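Local coordinates for glycosyl transferase (PDB 5U02), which is the C-terminal part of a glycosyl transferase, with a linker domain followed by two immunoglobulin-like (E-set) domains, three copies of the chain making up the assembly, at residues 299-311 / 339-351. Sequence-based numbering, arbitrary orientation.
Sequences YVFEEGMASVVLK and DFKNIVKLNTAHM
An antiparallel strand pair in the last E-set domain of the chain, flanked at one end by a loop held on a carboxylate and at the other by a classic beta bulge, joins S307, V308 and V309 to N347, L346 and K345. S307 and N347 form one hydrogen-bonded pair, with N347 N 2.9 Å from S307 O; V309 and K345 form the next, where V309 N lies 2.9 Å from K345 O. At the bulge V344 and K345 both face V309, and V309 O accepts from both their amides. Beyond it the I343 side chain packs against L310, its CD1 3.7 Å from L310 CG.

The turn of 348-351 is gathered onto E302. With CG set between the backbone N and carbonyl carbon (chi1 45°) and the chain extended beyond, the carboxylate reaches the edge of the H350 ring, nearly coplanar with it. OE2 takes H350 ND1 on its syn lone pair at 2.8 Å, while OE1 takes H350 N on the syn side at 2.7 Å and the T348 hydroxyl, OG1, on its anti lone pair at 2.9 Å. N148 bonds both E302 N and T348 OG1, tying the turn to the preceding domain. Three donors thus fix the carboxylate's rotation and satisfy its buried oxygens, and its charge would probably favour a protonated H350.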
loop_
_atom_site.group_PDB
_atom_site.type_symbol
_atom_site.label_atom_id
_atom_site.label_comp_id
_atom_site.label_asym_id
_atom_site.label_seq_id
_atom_site.Cartn_x
_atom_site.Cartn_y
_atom_site.Cartn_z
ATOM N N TYR A 299 -6.332 10.487 -29.848
ATOM C CA TYR A 299 -5.477 9.584 -29.090
ATOM C C TYR A 299 -4.428 10.406 -28.357
ATOM O O TYR A 299 -3.730 11.221 -28.973
ATOM C CB TYR A 299 -4.803 8.553 -30.002
ATOM C CG TYR A 299 -5.689 7.383 -30.351
ATOM C CD1 TYR A 299 -6.585 7.454 -31.419
ATOM C CD2 TYR A 299 -5.631 6.206 -29.617
ATOM C CE1 TYR A 299 -7.399 6.386 -31.737
ATOM C CE2 TYR A 299 -6.441 5.132 -29.929
ATOM C CZ TYR A 299 -7.322 5.227 -30.990
ATOM O OH TYR A 299 -8.130 4.158 -31.300
ATOM N N VAL A 300 -4.322 10.200 -27.048
ATOM C CA VAL A 300 -3.393 10.949 -26.214
ATOM C C VAL A 300 -2.174 10.079 -25.945
ATOM O O VAL A 300 -2.306 8.918 -25.534
ATOM C CB VAL A 300 -4.054 11.401 -24.900
ATOM C CG1 VAL A 300 -4.882 12.656 -25.131
ATOM C CG2 VAL A 300 -4.915 10.288 -24.316
ATOM N N PHE A 301 -0.991 10.638 -26.188
ATOM C CA PHE A 301 0.270 9.966 -25.936
ATOM C C PHE A 301 1.067 10.764 -24.917
ATOM O O PHE A 301 0.917 11.988 -24.807
ATOM C CB PHE A 301 1.086 9.795 -27.230
ATOM C CG PHE A 301 0.469 8.840 -28.217
ATOM C CD1 PHE A 301 -0.534 9.260 -29.077
ATOM C CD2 PHE A 301 0.889 7.520 -28.277
ATOM C CE1 PHE A 301 -1.106 8.380 -29.980
ATOM C CE2 PHE A 301 0.322 6.634 -29.176
ATOM C CZ PHE A 301 -0.677 7.065 -30.033
ATOM N N GLU A 302 1.913 10.064 -24.166
ATOM C CA GLU A 302 2.779 10.731 -23.206
ATOM C C GLU A 302 3.808 11.585 -23.936
ATOM O O GLU A 302 4.461 11.126 -24.879
ATOM C CB GLU A 302 3.474 9.704 -22.313
ATOM C CG GLU A 302 4.039 8.506 -23.063
ATOM C CD GLU A 302 5.036 7.699 -22.235
ATOM O OE1 GLU A 302 5.488 6.643 -22.725
ATOM O OE2 GLU A 302 5.376 8.121 -21.109
ATOM N N GLU A 303 3.951 12.831 -23.505
ATOM C CA GLU A 303 4.917 13.715 -24.131
ATOM C C GLU A 303 6.317 13.427 -23.605
ATOM O O GLU A 303 6.497 12.939 -22.487
ATOM C CB GLU A 303 4.539 15.178 -23.889
ATOM C CG GLU A 303 3.214 15.578 -24.539
ATOM C CD GLU A 303 2.980 17.075 -24.507
ATOM O OE1 GLU A 303 3.124 17.682 -23.428
ATOM O OE2 GLU A 303 2.671 17.653 -25.568
ATOM N N GLY A 304 7.313 13.724 -24.432
ATOM C CA GLY A 304 8.693 13.508 -24.052
ATOM C C GLY A 304 9.471 12.746 -25.100
ATOM O O GLY A 304 9.119 12.769 -26.282
ATOM N N MET A 305 10.519 12.048 -24.670
ATOM C CA MET A 305 11.393 11.355 -25.604
ATOM C C MET A 305 10.643 10.258 -26.347
ATOM O O MET A 305 9.760 9.595 -25.796
ATOM C CB MET A 305 12.588 10.761 -24.864
ATOM C CG MET A 305 13.447 11.805 -24.182
ATOM S SD MET A 305 14.656 11.071 -23.072
ATOM C CE MET A 305 15.230 12.534 -22.211
ATOM N N ALA A 306 11.011 10.075 -27.610
ATOM C CA ALA A 306 10.420 9.058 -28.459
ATOM C C ALA A 306 11.457 8.666 -29.497
ATOM O O ALA A 306 12.485 9.326 -29.652
ATOM C CB ALA A 306 9.127 9.556 -29.113
ATOM N N SER A 307 11.188 7.573 -30.203
ATOM C CA SER A 307 12.099 7.120 -31.241
ATOM C C SER A 307 11.320 6.325 -32.278
ATOM O O SER A 307 10.266 5.752 -31.982
ATOM C CB SER A 307 13.239 6.271 -30.662
ATOM O OG SER A 307 12.748 5.072 -30.085
ATOM N N VAL A 308 11.847 6.314 -33.500
ATOM C CA VAL A 308 11.359 5.461 -34.574
ATOM C C VAL A 308 12.493 4.534 -34.986
ATOM O O VAL A 308 13.645 4.962 -35.109
ATOM C CB VAL A 308 10.843 6.274 -35.781
ATOM C CG1 VAL A 308 9.520 6.941 -35.437
ATOM C CG2 VAL A 308 11.869 7.312 -36.217
ATOM N N VAL A 309 12.162 3.263 -35.183
ATOM C CA VAL A 309 13.144 2.224 -35.452
ATOM C C VAL A 309 12.915 1.714 -36.865
ATOM O O VAL A 309 11.788 1.351 -37.229
ATOM C CB VAL A 309 13.050 1.074 -34.435
ATOM C CG1 VAL A 309 14.017 -0.040 -34.807
ATOM C CG2 VAL A 309 13.327 1.579 -33.035
ATOM N N LEU A 310 13.975 1.715 -37.666
ATOM C CA LEU A 310 13.989 1.037 -38.949
ATOM C C LEU A 310 14.774 -0.261 -38.813
ATOM O O LEU A 310 15.355 -0.557 -37.767
ATOM C CB LEU A 310 14.589 1.937 -40.036
ATOM C CG LEU A 310 13.831 3.244 -40.301
ATOM C CD1 LEU A 310 14.443 4.401 -39.530
ATOM C CD2 LEU A 310 13.765 3.557 -41.789
ATOM N N LYS A 311 14.784 -1.047 -39.890
ATOM C CA LYS A 311 15.375 -2.378 -39.816
ATOM C C LYS A 311 16.888 -2.332 -39.632
ATOM O O LYS A 311 17.471 -3.299 -39.128
ATOM C CB LYS A 311 15.000 -3.180 -41.063
ATOM C CG LYS A 311 15.437 -4.633 -41.043
ATOM C CD LYS A 311 16.467 -4.906 -42.119
ATOM C CE LYS A 311 16.805 -6.384 -42.189
ATOM N NZ LYS A 311 17.891 -6.739 -41.236
ATOM N N ASP A 339 12.477 6.012 -46.662
ATOM C CA ASP A 339 12.726 5.270 -45.429
ATOM C C ASP A 339 11.597 5.434 -44.423
ATOM O O ASP A 339 11.361 4.530 -43.613
ATOM C CB ASP A 339 14.050 5.706 -44.800
ATOM C CG ASP A 339 15.248 5.309 -45.632
ATOM O OD1 ASP A 339 16.368 5.277 -45.085
ATOM O OD2 ASP A 339 15.071 5.009 -46.829
ATOM N N PHE A 340 10.900 6.572 -44.455
ATOM C CA PHE A 340 9.717 6.747 -43.624
ATOM C C PHE A 340 8.705 5.629 -43.853
ATOM O O PHE A 340 8.016 5.210 -42.917
ATOM C CB PHE A 340 9.089 8.114 -43.909
ATOM C CG PHE A 340 7.751 8.315 -43.265
ATOM C CD1 PHE A 340 7.657 8.693 -41.937
ATOM C CD2 PHE A 340 6.587 8.135 -43.989
ATOM C CE1 PHE A 340 6.425 8.879 -41.345
ATOM C CE2 PHE A 340 5.357 8.319 -43.404
ATOM C CZ PHE A 340 5.273 8.692 -42.082
ATOM N N LYS A 341 8.610 5.127 -45.084
ATOM C CA LYS A 341 7.714 4.015 -45.379
ATOM C C LYS A 341 8.179 2.703 -44.761
ATOM O O LYS A 341 7.401 1.746 -44.731
ATOM C CB LYS A 341 7.574 3.848 -46.893
ATOM C CG LYS A 341 7.389 5.155 -47.651
ATOM C CD LYS A 341 7.630 4.957 -49.141
ATOM C CE LYS A 341 7.843 6.283 -49.866
ATOM N NZ LYS A 341 8.425 6.090 -51.231
ATOM N N ASN A 342 9.416 2.633 -44.270
ATOM C CA ASN A 342 9.983 1.408 -43.720
ATOM C C ASN A 342 10.152 1.468 -42.205
ATOM O O ASN A 342 10.995 0.756 -41.651
ATOM C CB ASN A 342 11.325 1.103 -44.383
ATOM C CG ASN A 342 11.183 0.242 -45.623
ATOM O OD1 ASN A 342 11.422 -0.967 -45.583
ATOM N ND2 ASN A 342 10.797 0.860 -46.732
ATOM N N ILE A 343 9.386 2.316 -41.521
ATOM C CA ILE A 343 9.409 2.315 -40.064
ATOM C C ILE A 343 8.827 0.993 -39.577
ATOM O O ILE A 343 7.697 0.632 -39.923
ATOM C CB ILE A 343 8.636 3.509 -39.489
ATOM C CG1 ILE A 343 9.201 4.825 -40.024
ATOM C CG2 ILE A 343 8.688 3.490 -37.958
ATOM C CD1 ILE A 343 10.646 5.021 -39.713
ATOM N N VAL A 344 9.607 0.261 -38.790
ATOM C CA VAL A 344 9.153 -1.010 -38.248
ATOM C C VAL A 344 8.556 -0.840 -36.854
ATOM O O VAL A 344 7.645 -1.583 -36.476
ATOM C CB VAL A 344 10.328 -2.009 -38.246
ATOM C CG1 VAL A 344 10.101 -3.142 -37.259
ATOM C CG2 VAL A 344 10.550 -2.565 -39.647
ATOM N N LYS A 345 9.011 0.161 -36.102
ATOM C CA LYS A 345 8.697 0.261 -34.686
ATOM C C LYS A 345 8.613 1.726 -34.283
ATOM O O LYS A 345 9.415 2.549 -34.734
ATOM C CB LYS A 345 9.761 -0.460 -33.852
ATOM C CG LYS A 345 9.319 -0.859 -32.460
ATOM C CD LYS A 345 10.347 -1.793 -31.826
ATOM C CE LYS A 345 10.594 -3.014 -32.705
ATOM N NZ LYS A 345 11.622 -3.930 -32.128
ATOM N N LEU A 346 7.643 2.039 -33.424
ATOM C CA LEU A 346 7.470 3.381 -32.885
ATOM C C LEU A 346 7.445 3.292 -31.369
ATOM O O LEU A 346 6.697 2.487 -30.807
ATOM C CB LEU A 346 6.182 4.032 -33.402
ATOM C CG LEU A 346 5.997 5.512 -33.059
ATOM C CD1 LEU A 346 5.461 6.280 -34.262
ATOM C CD2 LEU A 346 5.076 5.687 -31.860
ATOM N N ASN A 347 8.259 4.111 -30.713
ATOM C CA ASN A 347 8.389 4.082 -29.262
ATOM C C ASN A 347 8.073 5.446 -28.669
ATOM O O ASN A 347 8.514 6.474 -29.187
ATOM C CB ASN A 347 9.799 3.657 -28.832
ATOM C CG ASN A 347 10.022 2.162 -28.956
ATOM O OD1 ASN A 347 9.717 1.559 -29.983
ATOM N ND2 ASN A 347 10.554 1.554 -27.901
ATOM N N THR A 348 7.301 5.447 -27.585
ATOM C CA THR A 348 7.181 6.601 -26.713
ATOM C C THR A 348 8.143 6.414 -25.541
ATOM O O THR A 348 8.978 5.506 -25.538
ATOM C CB THR A 348 5.736 6.786 -26.249
ATOM O OG1 THR A 348 5.333 5.657 -25.463
ATOM C CG2 THR A 348 4.811 6.927 -27.445
ATOM N N ALA A 349 8.012 7.264 -24.517
ATOM C CA ALA A 349 8.977 7.246 -23.420
ATOM C C ALA A 349 8.965 5.925 -22.655
ATOM O O ALA A 349 10.013 5.484 -22.169
ATOM C CB ALA A 349 8.709 8.412 -22.467
ATOM N N HIS A 350 7.809 5.273 -22.541
ATOM C CA HIS A 350 7.716 4.035 -21.775
ATOM C C HIS A 350 7.111 2.860 -22.533
ATOM O O HIS A 350 7.072 1.757 -21.977
ATOM C CB HIS A 350 6.888 4.248 -20.499
ATOM C CG HIS A 350 7.458 5.266 -19.560
ATOM N ND1 HIS A 350 7.133 6.605 -19.628
ATOM C CD2 HIS A 350 8.308 5.139 -18.515
ATOM C CE1 HIS A 350 7.772 7.260 -18.676
ATOM N NE2 HIS A 350 8.493 6.393 -17.986
ATOM N N MET A 351 6.625 3.052 -23.758
ATOM C CA MET A 351 5.926 1.999 -24.477
ATOM C C MET A 351 6.514 1.833 -25.874
ATOM O O MET A 351 7.112 2.753 -26.438
ATOM C CB MET A 351 4.421 2.292 -24.569
ATOM C CG MET A 351 3.813 2.867 -23.290
ATOM S SD MET A 351 3.855 1.738 -21.877
ATOM C CE MET A 351 2.700 0.474 -22.401
#